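Local coordinates for Peptide/nickel transport system substrate-binding protein (Listeria monocytogenes serotype 1/2a, PDB 5KZT) that binds peptides and, as a member of the bacterial solute-binding protein 5 family, probably delivers them to a membrane transporter for uptake, at residues 305-310 and 381-386. Sequence-based numbering, arbitrary orientation.
Sequences SYTDTV and KSSEFI
Phe-385 packs as a knob into a hole on helix 303-311, its ring lodged among Ser-305, Tyr-306, Thr-309 and Val-310. The ring's far end reaches the backbone: Phe-385 CZ lies 3.4 Å from Tyr-306 N, while Ser-305 OG meets the ring at its edge, in plane. Tyr-306 turns its own edge toward the face of Phe-385 in an offset edge-to-face pair, the planes at 78° and the two CD1 atoms 3.6 Å apart. With CG anti to the backbone N (chi1 -178°), the tyrosine extends along the interface to Ser-382, where Tyr-306 OH and Ser-382 OG lie 2.6 Å apart in a hydrogen bond whose details are doubtful, the OH being less surely placed. Val-310 divides its branches, CG2 packing 3.7 Å from Phe-385 CB and CG1 resting on CA and CB of Ser-382.

The two helices, 303-311 and 377-393, run roughly antiparallel, at 140° with local axes 10.6 Å apart, and belong to the helical layer against the large mixed sheet of one lobe of this bilobal periplasmic-binding-protein fold. Met-422 of strand 420-425 touches Tyr-306, Ser-382 and Ile-386, so the sheet backs this side of the contact, and a basic side chain of the bound peptide packs on Ser-382.

At the other margin Lys-381 lays its CE 3.4 Å from Thr-309 O; a bend at chi4 turns NZ to a water that donates to the same carbonyl and accepts only weakly from the amine. Further out, Thr-309 OG1 donates to Ser-305 O at 2.7 Å from above the carbonyl plane, tying together two walls of the phenylalanine's socket, and Tyr-306 O accepts from both Val-310 N and Thr-309 N, just before the wider pi-type turn at 307-310.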
ATOM      1  N   SER A 305      13.089 -19.823  -8.105  1.00 25.12           N
ATOM      2  CA  SER A 305      13.782 -20.381  -6.953  1.00 26.17           C
ATOM      3  C   SER A 305      13.527 -19.532  -5.714  1.00 25.51           C
ATOM      4  O   SER A 305      13.272 -20.077  -4.641  1.00 25.99           O
ATOM      5  CB  SER A 305      15.283 -20.482  -7.216  1.00 26.79           C
ATOM      6  OG  SER A 305      15.934 -21.031  -6.103  1.00 27.78           O
ATOM      7  N   TYR A 306      13.580 -18.208  -5.889  1.00 25.00           N
ATOM      8  CA  TYR A 306      13.237 -17.260  -4.835  1.00 24.39           C
ATOM      9  C   TYR A 306      11.907 -17.626  -4.172  1.00 24.21           C
ATOM     10  O   TYR A 306      11.857 -17.844  -2.962  1.00 24.43           O
ATOM     11  CB  TYR A 306      13.178 -15.820  -5.380  1.00 23.72           C
ATOM     12  CG  TYR A 306      12.880 -14.816  -4.307  1.00 23.45           C
ATOM     13  CD1 TYR A 306      13.911 -14.248  -3.565  1.00 23.60           C
ATOM     14  CD2 TYR A 306      11.573 -14.449  -4.004  1.00 22.95           C
ATOM     15  CE1 TYR A 306      13.655 -13.334  -2.563  1.00 23.21           C
ATOM     16  CE2 TYR A 306      11.307 -13.538  -2.995  1.00 22.97           C
ATOM     17  CZ  TYR A 306      12.358 -12.978  -2.282  1.00 23.18           C
ATOM     18  OH  TYR A 306      12.116 -12.071  -1.282  1.00 22.77           O
ATOM     19  N   THR A 307      10.837 -17.713  -4.957  1.00 24.03           N
ATOM     20  CA  THR A 307       9.520 -18.005  -4.380  1.00 24.12           C
ATOM     21  C   THR A 307       9.444 -19.412  -3.794  1.00 25.28           C
ATOM     22  O   THR A 307       8.808 -19.603  -2.756  1.00 24.73           O
ATOM     23  CB  THR A 307       8.364 -17.829  -5.378  1.00 23.89           C
ATOM     24  OG1 THR A 307       8.534 -18.719  -6.477  1.00 24.73           O
ATOM     25  CG2 THR A 307       8.318 -16.423  -5.889  1.00 23.03           C
ATOM     26  N   ASP A 308      10.094 -20.379  -4.456  1.00 25.93           N
ATOM     27  CA  ASP A 308      10.148 -21.779  -3.982  1.00 27.42           C
ATOM     28  C   ASP A 308      10.989 -21.991  -2.728  1.00 27.37           C
ATOM     29  O   ASP A 308      10.876 -23.030  -2.089  1.00 27.61           O
ATOM     30  CB  ASP A 308      10.764 -22.716  -5.047  1.00 28.98           C
ATOM     31  CG  ASP A 308       9.883 -22.922  -6.281  1.00 30.09           C
ATOM     32  OD1 ASP A 308       8.713 -22.483  -6.302  1.00 30.96           O
ATOM     33  OD2 ASP A 308      10.393 -23.537  -7.256  1.00 31.61           O
ATOM     34  N   THR A 309      11.903 -21.070  -2.446  1.00 26.73           N
ATOM     35  CA  THR A 309      12.870 -21.220  -1.362  1.00 27.59           C
ATOM     36  C   THR A 309      12.572 -20.269  -0.220  1.00 26.69           C
ATOM     37  O   THR A 309      12.486 -20.686   0.929  1.00 27.62           O
ATOM     38  CB  THR A 309      14.301 -20.944  -1.886  1.00 28.29           C
ATOM     39  OG1 THR A 309      14.557 -21.824  -2.989  1.00 29.39           O
ATOM     40  CG2 THR A 309      15.367 -21.149  -0.792  1.00 29.03           C
ATOM     41  N   VAL A 310      12.430 -18.992  -0.533  1.00 25.28           N
ATOM     42  CA  VAL A 310      12.260 -17.963   0.498  1.00 24.56           C
ATOM     43  C   VAL A 310      10.816 -17.828   0.989  1.00 23.85           C
ATOM     44  O   VAL A 310      10.603 -17.670   2.182  1.00 24.40           O
ATOM     45  CB  VAL A 310      12.792 -16.602   0.005  1.00 24.05           C
ATOM     46  CG1 VAL A 310      12.483 -15.480   1.000  1.00 23.57           C
ATOM     47  CG2 VAL A 310      14.286 -16.706  -0.276  1.00 24.55           C
ATOM     48  N   LYS A 381      16.335 -13.640   5.259  1.00 25.36           N
ATOM     49  CA  LYS A 381      16.457 -14.768   4.334  1.00 25.88           C
ATOM     50  C   LYS A 381      16.388 -14.325   2.854  1.00 24.61           C
ATOM     51  O   LYS A 381      17.176 -14.779   2.004  1.00 24.00           O
ATOM     52  CB  LYS A 381      15.348 -15.782   4.617  1.00 27.27           C
ATOM     53  CG  LYS A 381      15.504 -17.092   3.881  1.00 29.24           C
ATOM     54  CD  LYS A 381      14.295 -17.976   4.102  1.00 30.91           C
ATOM     55  CE  LYS A 381      14.432 -19.257   3.313  1.00 33.11           C
ATOM     56  NZ  LYS A 381      15.576 -20.083   3.783  1.00 35.11           N
ATOM     57  N   SER A 382      15.435 -13.443   2.566  1.00 23.34           N
ATOM     58  CA  SER A 382      15.250 -12.893   1.239  1.00 22.62           C
ATOM     59  C   SER A 382      16.502 -12.181   0.758  1.00 22.35           C
ATOM     60  O   SER A 382      16.997 -12.460  -0.329  1.00 22.33           O
ATOM     61  CB  SER A 382      14.065 -11.927   1.221  1.00 21.99           C
ATOM     62  OG  SER A 382      14.074 -11.123   0.068  1.00 21.26           O
ATOM     63  N   SER A 383      16.998 -11.269   1.581  1.00 22.51           N
ATOM     64  CA  SER A 383      18.205 -10.499   1.266  1.00 22.87           C
ATOM     65  C   SER A 383      19.449 -11.365   1.053  1.00 24.01           C
ATOM     66  O   SER A 383      20.235 -11.113   0.125  1.00 23.86           O
ATOM     67  CB  SER A 383      18.461  -9.483   2.363  1.00 23.23           C
ATOM     68  OG  SER A 383      17.460  -8.472   2.309  1.00 23.19           O
ATOM     69  N   GLU A 384      19.632 -12.356   1.915  1.00 25.22           N
ATOM     70  CA  GLU A 384      20.755 -13.308   1.770  1.00 26.99           C
ATOM     71  C   GLU A 384      20.647 -14.117   0.459  1.00 26.31           C
ATOM     72  O   GLU A 384      21.656 -14.355  -0.211  1.00 26.24           O
ATOM     73  CB  GLU A 384      20.883 -14.220   3.015  1.00 29.62           C
ATOM     74  CG  GLU A 384      21.673 -13.568   4.169  1.00 31.44           C
ATOM     75  CD  GLU A 384      21.466 -14.194   5.556  1.00 34.75           C
ATOM     76  OE1 GLU A 384      22.350 -14.025   6.425  1.00 37.44           O
ATOM     77  OE2 GLU A 384      20.420 -14.834   5.817  1.00 36.14           O
ATOM     78  N   PHE A 385      19.429 -14.492   0.073  1.00 25.20           N
ATOM     79  CA  PHE A 385      19.185 -15.166  -1.214  1.00 25.63           C
ATOM     80  C   PHE A 385      19.546 -14.281  -2.413  1.00 24.80           C
ATOM     81  O   PHE A 385      20.227 -14.726  -3.330  1.00 25.18           O
ATOM     82  CB  PHE A 385      17.722 -15.624  -1.317  1.00 25.92           C
ATOM     83  CG  PHE A 385      17.412 -16.445  -2.544  1.00 26.90           C
ATOM     84  CD1 PHE A 385      17.096 -15.826  -3.755  1.00 26.46           C
ATOM     85  CD2 PHE A 385      17.387 -17.838  -2.480  1.00 28.84           C
ATOM     86  CE1 PHE A 385      16.795 -16.575  -4.881  1.00 27.82           C
ATOM     87  CE2 PHE A 385      17.077 -18.590  -3.603  1.00 30.01           C
ATOM     88  CZ  PHE A 385      16.794 -17.957  -4.807  1.00 29.51           C
ATOM     89  N   ILE A 386      19.078 -13.036  -2.397  1.00 23.62           N
ATOM     90  CA  ILE A 386      19.361 -12.097  -3.477  1.00 23.01           C
ATOM     91  C   ILE A 386      20.858 -11.773  -3.544  1.00 23.44           C
ATOM     92  O   ILE A 386      21.441 -11.772  -4.629  1.00 23.52           O
ATOM     93  CB  ILE A 386      18.493 -10.819  -3.351  1.00 22.00           C
ATOM     94  CG1 ILE A 386      17.041 -11.174  -3.659  1.00 22.30           C
ATOM     95  CG2 ILE A 386      18.935  -9.732  -4.319  1.00 21.43           C
ATOM     96  CD1 ILE A 386      16.057 -10.184  -3.134  1.00 22.09           C
TER
HETATM   97  O   HOH W   1      13.845 -22.566   2.447  1.00 35.59           O